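Local coordinates for protein glia-derived nexin (Homo sapiens, PDB 4DY0) that inhibits serine proteases such as thrombin, trypsin and urokinase as a secreted serpin, binds heparin, and promotes neurite extension by blocking thrombin, at residues L46-D51 against G65-G70; K71-I76 against D113-E118; K78-K83 against T367-F372. All coordinates share one frame; numbering follows the deposited sequence.

Contact 1. Residues L46-D51 against G65-G70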
loop_
_atom_site.group_PDB
_atom_site.type_symbol
_atom_site.label_atom_id
_atom_site.label_comp_id
_atom_site.label_asym_id
_atom_site.label_seq_id
_atom_site.Cartn_x
_atom_site.Cartn_y
_atom_site.Cartn_z
ATOM N N LEU A 46 1.581 -15.720 5.110
ATOM C CA LEU A 46 1.986 -16.263 6.407
ATOM C C LEU A 46 0.961 -17.240 6.987
ATOM O O LEU A 46 1.319 -18.151 7.727
ATOM C CB LEU A 46 2.237 -15.132 7.408
ATOM C CG LEU A 46 3.454 -14.248 7.140
ATOM C CD1 LEU A 46 3.546 -13.150 8.174
ATOM C CD2 LEU A 46 4.716 -15.083 7.146
ATOM N N GLN A 47 -0.313 -17.048 6.665
ATOM C CA GLN A 47 -1.337 -17.934 7.200
ATOM C C GLN A 47 -1.166 -19.346 6.636
ATOM O O GLN A 47 -1.454 -20.334 7.308
ATOM C CB GLN A 47 -2.735 -17.404 6.898
ATOM C CG GLN A 47 -3.732 -17.707 7.998
ATOM C CD GLN A 47 -5.168 -17.634 7.525
ATOM O OE1 GLN A 47 -5.661 -18.549 6.865
ATOM N NE2 GLN A 47 -5.853 -16.548 7.873
ATOM N N LEU A 48 -0.682 -19.420 5.400
ATOM C CA LEU A 48 -0.418 -20.684 4.728
ATOM C C LEU A 48 0.543 -21.580 5.504
ATOM O O LEU A 48 0.497 -22.803 5.373
ATOM C CB LEU A 48 0.156 -20.415 3.334
ATOM C CG LEU A 48 -0.730 -20.568 2.091
ATOM C CD1 LEU A 48 -2.216 -20.523 2.410
ATOM C CD2 LEU A 48 -0.356 -19.513 1.052
ATOM N N GLY A 49 1.418 -20.977 6.305
ATOM C CA GLY A 49 2.456 -21.735 6.996
ATOM C C GLY A 49 2.259 -21.849 8.494
ATOM O O GLY A 49 2.933 -22.641 9.156
ATOM N N ALA A 50 1.334 -21.060 9.031
ATOM C CA ALA A 50 1.104 -21.011 10.477
ATOM C C ALA A 50 0.297 -22.199 10.995
ATOM O O ALA A 50 -0.398 -22.877 10.238
ATOM C CB ALA A 50 0.414 -19.701 10.863
ATOM N N ASP A 51 0.391 -22.430 12.299
ATOM C CA ASP A 51 -0.403 -23.450 12.969
ATOM C C ASP A 51 -0.652 -23.004 14.410
ATOM O O ASP A 51 -0.086 -22.006 14.858
ATOM C CB ASP A 51 0.325 -24.799 12.928
ATOM C CG ASP A 51 -0.596 -25.976 13.211
ATOM O OD1 ASP A 51 -1.835 -25.791 13.209
ATOM O OD2 ASP A 51 -0.078 -27.090 13.434
ATOM N N GLY A 65 -10.012 -17.561 6.762
ATOM C CA GLY A 65 -8.926 -18.505 6.531
ATOM C C GLY A 65 -8.629 -18.612 5.048
ATOM O O GLY A 65 -9.545 -18.605 4.223
ATOM N N VAL A 66 -7.349 -18.703 4.701
ATOM C CA VAL A 66 -6.957 -18.802 3.301
ATOM C C VAL A 66 -7.483 -20.089 2.669
ATOM O O VAL A 66 -7.974 -20.075 1.541
ATOM C CB VAL A 66 -5.435 -18.719 3.124
ATOM C CG1 VAL A 66 -5.066 -18.924 1.665
ATOM C CG2 VAL A 66 -4.928 -17.378 3.614
ATOM N N ASN A 67 -7.375 -21.197 3.399
ATOM C CA ASN A 67 -7.949 -22.465 2.957
ATOM C C ASN A 67 -9.457 -22.330 2.808
ATOM O O ASN A 67 -10.161 -22.115 3.791
ATOM C CB ASN A 67 -7.646 -23.582 3.959
ATOM C CG ASN A 67 -6.217 -24.077 3.876
ATOM O OD1 ASN A 67 -5.369 -23.472 3.221
ATOM N ND2 ASN A 67 -5.940 -25.188 4.549
ATOM N N GLY A 68 -9.952 -22.452 1.583
ATOM C CA GLY A 68 -11.385 -22.341 1.348
ATOM C C GLY A 68 -11.803 -20.973 0.851
ATOM O O GLY A 68 -12.986 -20.712 0.640
ATOM N N VAL A 69 -10.831 -20.089 0.669
ATOM C CA VAL A 69 -11.088 -18.805 0.033
ATOM C C VAL A 69 -9.976 -18.503 -0.965
ATOM O O VAL A 69 -10.051 -17.540 -1.723
ATOM C CB VAL A 69 -11.224 -17.671 1.072
ATOM C CG1 VAL A 69 -10.964 -16.321 0.431
ATOM C CG2 VAL A 69 -12.605 -17.704 1.705
ATOM N N GLY A 70 -8.958 -19.357 -0.971
ATOM C CA GLY A 70 -7.795 -19.182 -1.840
ATOM C C GLY A 70 -8.119 -18.830 -3.281
ATOM O O GLY A 70 -7.569 -17.874 -3.831
#
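Gln47 and Val66 are joined by a hydrogen bond between a side-chain amide and the backbone of a loop. The Gln47 side chain leaves the last turn of helix 36-47. CB of Gln47 starts against methyl CG2 of Val66, at 3.9 Å. Beyond CG the chain runs extended, antiparallel alongside the Val66 side chain, and brings CD to within 3.7 Å of Val66 N. At the tip, OE1 of Gln47 accepts the N-H of Val66 over 2.7 Å, with an N-H...O angle of 168°. The bond is short and nearly straight at the hydrogen; the donor stands 27° off the carbonyl plane. The same OE1 lies 3.3 Å from Gly65 CA, while NE2 is hydrogen-bonded to Tyr64 O. With OE1 held by Val66 N and NE2 by Tyr64 O, on either side of Gly65 in sequence, the amide has its rotation fixed.

Val66 completes the contact with its two methyls. CG1 is anti to the backbone N (chi1 176°), which leaves CG2 beside that N and near Gln47 OE1, and carries CG1 to Leu48 CD1 at 3.4 Å. The Leu48 side chain lies nearly perpendicular to that of Val66. Leu48 also packs on Phe107, Asn111 and Phe115 of helix 105-115.

Next, Val69 takes the N-cap position of helix 70-81. The arrangement is that of a loop tied to a helix end by a side-chain amide; in this serpin it joins the end of helix 36-47 to the connection between helices 52-62 and 70-81.

Contact 2. Residues K71-I76 against D113-E118. With SGN (2-deoxy-6-O-sulfo-2-(sulfoamino)-alpha-D-glucopyranose), chain C.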
loop_
_atom_site.group_PDB
_atom_site.type_symbol
_atom_site.label_atom_id
_atom_site.label_comp_id
_atom_site.label_asym_id
_atom_site.label_seq_id
_atom_site.Cartn_x
_atom_site.Cartn_y
_atom_site.Cartn_z
ATOM N N LYS A 71 -9.010 -19.603 -3.896
ATOM C CA LYS A 71 -9.409 -19.364 -5.283
ATOM C C LYS A 71 -9.916 -17.936 -5.491
ATOM O O LYS A 71 -9.599 -17.296 -6.495
ATOM C CB LYS A 71 -10.468 -20.382 -5.727
ATOM N N ILE A 72 -10.696 -17.437 -4.535
ATOM C CA ILE A 72 -11.195 -16.064 -4.593
ATOM C C ILE A 72 -10.052 -15.060 -4.441
ATOM O O ILE A 72 -9.913 -14.135 -5.241
ATOM C CB ILE A 72 -12.266 -15.804 -3.516
ATOM C CG1 ILE A 72 -13.377 -16.856 -3.606
ATOM C CG2 ILE A 72 -12.848 -14.413 -3.671
ATOM C CD1 ILE A 72 -14.538 -16.609 -2.659
ATOM N N LEU A 73 -9.235 -15.250 -3.412
ATOM C CA LEU A 73 -8.047 -14.428 -3.216
ATOM C C LEU A 73 -7.215 -14.385 -4.490
ATOM O O LEU A 73 -6.769 -13.320 -4.919
ATOM C CB LEU A 73 -7.198 -14.992 -2.079
ATOM C CG LEU A 73 -7.365 -14.414 -0.674
ATOM C CD1 LEU A 73 -8.677 -13.665 -0.522
ATOM C CD2 LEU A 73 -7.213 -15.514 0.377
ATOM N N LYS A 74 -7.008 -15.553 -5.087
ATOM C CA LYS A 74 -6.208 -15.667 -6.298
ATOM C C LYS A 74 -6.812 -14.859 -7.444
ATOM O O LYS A 74 -6.110 -14.109 -8.121
ATOM C CB LYS A 74 -6.074 -17.137 -6.708
ATOM C CG LYS A 74 -5.157 -17.364 -7.891
ATOM C CD LYS A 74 -5.248 -18.789 -8.393
ATOM C CE LYS A 74 -4.458 -18.962 -9.678
ATOM N NZ LYS A 74 -4.773 -20.253 -10.342
ATOM N N LYS A 75 -8.116 -15.021 -7.655
ATOM C CA LYS A 75 -8.822 -14.316 -8.722
ATOM C C LYS A 75 -8.665 -12.806 -8.567
ATOM O O LYS A 75 -8.440 -12.087 -9.544
ATOM C CB LYS A 75 -10.306 -14.701 -8.723
ATOM C CG LYS A 75 -11.054 -14.349 -10.003
ATOM N N ILE A 76 -8.774 -12.331 -7.329
ATOM C CA ILE A 76 -8.622 -10.911 -7.046
ATOM C C ILE A 76 -7.198 -10.447 -7.340
ATOM O O ILE A 76 -6.988 -9.424 -7.999
ATOM C CB ILE A 76 -8.991 -10.586 -5.582
ATOM C CG1 ILE A 76 -10.478 -10.847 -5.344
ATOM C CG2 ILE A 76 -8.634 -9.147 -5.244
ATOM C CD1 ILE A 76 -10.901 -10.690 -3.908
ATOM N N ASP A 113 0.729 -19.958 -6.261
ATOM C CA ASP A 113 -0.578 -19.979 -6.906
ATOM C C ASP A 113 -1.470 -18.812 -6.471
ATOM O O ASP A 113 -1.964 -18.053 -7.302
ATOM C CB ASP A 113 -1.277 -21.313 -6.626
ATOM C CG ASP A 113 -2.590 -21.455 -7.372
ATOM O OD1 ASP A 113 -3.593 -21.850 -6.735
ATOM O OD2 ASP A 113 -2.621 -21.175 -8.591
ATOM N N VAL A 114 -1.662 -18.665 -5.164
ATOM C CA VAL A 114 -2.627 -17.702 -4.639
ATOM C C VAL A 114 -2.116 -16.262 -4.546
ATOM O O VAL A 114 -2.860 -15.321 -4.821
ATOM C CB VAL A 114 -3.154 -18.134 -3.257
ATOM C CG1 VAL A 114 -4.048 -17.052 -2.665
ATOM C CG2 VAL A 114 -3.895 -19.456 -3.360
ATOM N N PHE A 115 -0.855 -16.091 -4.153
ATOM C CA PHE A 115 -0.328 -14.757 -3.853
ATOM C C PHE A 115 0.825 -14.330 -4.756
ATOM O O PHE A 115 1.464 -13.303 -4.506
ATOM C CB PHE A 115 0.110 -14.666 -2.384
ATOM C CG PHE A 115 -0.997 -14.922 -1.401
ATOM C CD1 PHE A 115 -2.016 -13.996 -1.228
ATOM C CD2 PHE A 115 -1.019 -16.083 -0.648
ATOM C CE1 PHE A 115 -3.039 -14.225 -0.327
ATOM C CE2 PHE A 115 -2.041 -16.321 0.259
ATOM C CZ PHE A 115 -3.052 -15.390 0.420
ATOM N N GLN A 116 1.083 -15.107 -5.806
ATOM C CA GLN A 116 2.240 -14.866 -6.667
ATOM C C GLN A 116 3.444 -14.561 -5.789
ATOM O O GLN A 116 4.195 -13.620 -6.039
ATOM C CB GLN A 116 1.981 -13.716 -7.645
ATOM C CG GLN A 116 0.678 -13.828 -8.417
ATOM C CD GLN A 116 -0.541 -13.552 -7.551
ATOM O OE1 GLN A 116 -1.613 -14.116 -7.770
ATOM N NE2 GLN A 116 -0.378 -12.681 -6.557
ATOM N N CYS A 117 3.605 -15.365 -4.745
ATOM C CA CYS A 117 4.674 -15.185 -3.783
ATOM C C CYS A 117 5.737 -16.254 -3.972
ATOM O O CYS A 117 5.433 -17.446 -4.046
ATOM C CB CYS A 117 4.119 -15.260 -2.361
ATOM S SG CYS A 117 5.365 -15.103 -1.059
ATOM N N GLU A 118 6.987 -15.823 -4.052
ATOM C CA GLU A 118 8.089 -16.750 -4.201
ATOM C C GLU A 118 8.700 -17.046 -2.847
ATOM O O GLU A 118 9.002 -16.137 -2.078
ATOM C CB GLU A 118 9.150 -16.175 -5.137
ATOM C CG GLU A 118 8.617 -15.766 -6.497
ATOM C CD GLU A 118 9.649 -15.935 -7.590
ATOM O OE1 GLU A 118 9.325 -15.659 -8.764
ATOM O OE2 GLU A 118 10.782 -16.357 -7.273
HETATM C C1 SGN C . -8.723 -19.967 -14.662
HETATM C C2 SGN C . -9.063 -19.852 -13.178
HETATM C C3 SGN C . -9.496 -21.213 -12.612
HETATM C C4 SGN C . -8.529 -22.322 -13.038
HETATM C C5 SGN C . -8.273 -22.261 -14.540
HETATM C C6 SGN C . -8.558 -23.626 -15.179
HETATM N N2 SGN C . -7.931 -19.294 -12.418
HETATM O O3 SGN C . -10.824 -21.525 -13.067
HETATM O O5 SGN C . -9.114 -21.263 -15.136
HETATM O O6 SGN C . -9.578 -23.485 -16.177
HETATM S S1 SGN C . -8.381 -17.890 -11.668
HETATM O O1S SGN C . -7.935 -17.926 -10.204
HETATM O O2S SGN C . -7.727 -16.694 -12.365
HETATM O O3S SGN C . -9.904 -17.741 -11.730
HETATM S S2 SGN C . -9.231 -23.403 -17.670
HETATM O O4S SGN C . -10.252 -24.206 -18.476
HETATM O O5S SGN C . -9.266 -21.942 -18.130
HETATM O O6S SGN C . -7.832 -23.978 -17.909
#
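Leu73 and Val114 mark the tight part of this contact, where helix 70-81 and the end of helix 105-115 come so close that Lys74 CA is 3.7 Å from Val114 O. CB of Leu73 meets CG1 of Val114 at 3.8 Å. That methyl also sits over the centre of one face of the Phe115 ring, while Leu73 CD2 approaches Phe115 CZ obliquely at 4.2 Å.

The other side is polar and faces the bound heparin. Lys74, with CG anti to the backbone N (chi1 -175°) and the chain fully extended, runs past the Asp113 carbonyl, its CG 3.3 Å from Asp113 O. Its end passes roughly perpendicular to the Asp113 side chain, and NZ forms a salt bridge to OD2 of Asp113 at 2.9 Å, weak as a hydrogen bond. O1S of the sulfoamino group of SGN is 3.4 Å from Lys74 CD, and a 2-O-sulfo-iduronate of the heparin also touches Lys74. The ammonium therefore probably feels the charge of both the carboxylate and the sulfamate.

Among its neighbours, Leu73 also rests on Leu8 of helix 5-26 and Phe115 on Ser41 and Met45 of helix 36-47. Val114 O accepts from Asn77 ND2 of helix 70-81; after Phe115 the chain turns at Gln116 into strand 117-121, parallel to strand 90-97.

Contact 3. Residues K78-K83 against T367-F372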
loop_
_atom_site.group_PDB
_atom_site.type_symbol
_atom_site.label_atom_id
_atom_site.label_comp_id
_atom_site.label_asym_id
_atom_site.label_seq_id
_atom_site.Cartn_x
_atom_site.Cartn_y
_atom_site.Cartn_z
ATOM N N LYS A 78 -4.802 -11.764 -9.319
ATOM C CA LYS A 78 -4.455 -11.764 -10.737
ATOM C C LYS A 78 -5.186 -10.647 -11.472
ATOM O O LYS A 78 -4.664 -10.079 -12.427
ATOM C CB LYS A 78 -4.750 -13.125 -11.383
ATOM C CG LYS A 78 -3.783 -14.233 -10.968
ATOM C CD LYS A 78 -3.877 -15.449 -11.891
ATOM N N ALA A 79 -6.391 -10.330 -11.011
ATOM C CA ALA A 79 -7.196 -9.278 -11.625
ATOM C C ALA A 79 -6.589 -7.888 -11.391
ATOM O O ALA A 79 -6.756 -6.981 -12.208
ATOM C CB ALA A 79 -8.634 -9.341 -11.102
ATOM N N ILE A 80 -5.879 -7.727 -10.279
ATOM C CA ILE A 80 -5.220 -6.458 -9.976
ATOM C C ILE A 80 -3.996 -6.232 -10.855
ATOM O O ILE A 80 -3.747 -5.117 -11.311
ATOM C CB ILE A 80 -4.774 -6.392 -8.515
ATOM C CG1 ILE A 80 -5.988 -6.365 -7.589
ATOM C CG2 ILE A 80 -3.905 -5.170 -8.280
ATOM C CD1 ILE A 80 -5.631 -6.509 -6.134
ATOM N N VAL A 81 -3.233 -7.293 -11.091
ATOM C CA VAL A 81 -1.994 -7.181 -11.849
ATOM C C VAL A 81 -2.197 -7.424 -13.344
ATOM O O VAL A 81 -1.280 -7.231 -14.140
ATOM C CB VAL A 81 -0.926 -8.156 -11.320
ATOM C CG1 VAL A 81 0.330 -8.086 -12.180
ATOM C CG2 VAL A 81 -0.601 -7.843 -9.867
ATOM N N SER A 82 -3.403 -7.839 -13.718
ATOM C CA SER A 82 -3.709 -8.187 -15.104
ATOM C C SER A 82 -3.335 -7.088 -16.099
ATOM O O SER A 82 -3.533 -5.901 -15.831
ATOM C CB SER A 82 -5.194 -8.526 -15.242
ATOM O OG SER A 82 -5.574 -8.620 -16.603
ATOM N N LYS A 83 -2.798 -7.496 -17.248
ATOM C CA LYS A 83 -2.474 -6.571 -18.334
ATOM C C LYS A 83 -3.748 -5.921 -18.858
ATOM O O LYS A 83 -3.710 -4.860 -19.481
ATOM C CB LYS A 83 -1.756 -7.307 -19.471
ATOM N N THR A 367 -12.537 -4.612 -8.131
ATOM C CA THR A 367 -12.447 -5.455 -6.943
ATOM C C THR A 367 -12.640 -4.660 -5.659
ATOM O O THR A 367 -12.957 -5.223 -4.612
ATOM C CB THR A 367 -11.088 -6.166 -6.859
ATOM O OG1 THR A 367 -10.047 -5.187 -6.783
ATOM C CG2 THR A 367 -10.870 -7.039 -8.071
ATOM N N GLY A 368 -12.438 -3.351 -5.742
ATOM C CA GLY A 368 -12.477 -2.502 -4.559
ATOM C C GLY A 368 -11.161 -2.504 -3.796
ATOM O O GLY A 368 -11.049 -1.878 -2.749
ATOM N N ALA A 369 -10.155 -3.200 -4.319
ATOM C CA ALA A 369 -8.872 -3.303 -3.629
ATOM C C ALA A 369 -8.191 -1.950 -3.523
ATOM O O ALA A 369 -8.125 -1.204 -4.498
ATOM C CB ALA A 369 -7.962 -4.298 -4.327
ATOM N N VAL A 370 -7.686 -1.635 -2.335
ATOM C CA VAL A 370 -6.918 -0.413 -2.133
ATOM C C VAL A 370 -5.441 -0.735 -2.282
ATOM O O VAL A 370 -4.810 -1.240 -1.354
ATOM C CB VAL A 370 -7.178 0.202 -0.745
ATOM C CG1 VAL A 370 -6.464 1.539 -0.614
ATOM C CG2 VAL A 370 -8.678 0.372 -0.518
ATOM N N LEU A 371 -4.896 -0.452 -3.460
ATOM C CA LEU A 371 -3.520 -0.810 -3.785
ATOM C C LEU A 371 -2.508 0.096 -3.085
ATOM O O LEU A 371 -1.436 -0.355 -2.684
ATOM C CB LEU A 371 -3.314 -0.769 -5.299
ATOM C CG LEU A 371 -4.427 -1.449 -6.105
ATOM C CD1 LEU A 371 -4.186 -1.325 -7.601
ATOM C CD2 LEU A 371 -4.568 -2.906 -5.703
ATOM N N PHE A 372 -2.853 1.373 -2.945
ATOM C CA PHE A 372 -1.977 2.340 -2.295
ATOM C C PHE A 372 -2.764 3.195 -1.325
ATOM O O PHE A 372 -3.918 3.556 -1.585
ATOM C CB PHE A 372 -1.347 3.290 -3.315
ATOM C CG PHE A 372 -0.202 2.705 -4.086
ATOM C CD1 PHE A 372 -0.429 1.854 -5.158
ATOM C CD2 PHE A 372 1.102 3.046 -3.773
ATOM C CE1 PHE A 372 0.627 1.335 -5.887
ATOM C CE2 PHE A 372 2.163 2.528 -4.500
ATOM C CZ PHE A 372 1.924 1.670 -5.557
#
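An ST turn at Thr367 leads the chain into strand 369-376, where Ala369 and Leu371 receive Ile80 from the last turn of helix 70-81. Within the turn, Thr367 OG1 accepts the N-H of Ala369 at 3.2 Å; the same hydroxyl is hydrogen-bonded to His364 ND1, so two bonds hold it. Across the contact, packing is apolar. Ile80 CD1 lies against Ala369 CB at 3.7 Å, and CG2 of Ile80 meets CD2 of Leu371 at 3.5 Å. The two larger side chains lie alongside one another, pointing opposite ways. With CG1 of Ile80 beside the backbone N (chi1 -67°), CG2 packs on Leu371, while CD1 touches both Ala369 CB and Leu371 CD2, the latter at 3.8 Å. At the margin, Ala79 CB comes only to 4.4 Å from Thr367 CG2.

A classic beta bulge sets Leu371 and Phe372 together opposite Ile362 of strand 358-364, and Leu371 turns toward the helix at this point. Strand 369-376 lies antiparallel to strands 358-364 and 32-34. His37 of helix 36-47 touches both Ile80 and Ala369, placing the contact where helix 70-81 and the start of helix 36-47 meet the strands.

Overall arrangement
Helix 70-81 threads the three contacts together: contact 1 holds the loop leading into it, contact 2 its first half and contact 3 its last turn. Contacts 1 and 2 have centres 11 Å apart and share packing, with Leu48 CD2 3.7 Å from Phe115 CE2. Contacts 2 and 3 have centres 12 Å apart and meet at Gln116 OE1 and Lys78 CG, 3.9 Å apart. Contacts 1 and 3, with centres 20 Å apart, do not touch. Heparin is nearest to contact 2; the side chains of Ala79 and Val66 are about 8 and 12 Å from SGN. This helix corresponds to serpin helix D, a familiar heparin-binding element, and all three contacts lie away from the predicted reactive bond.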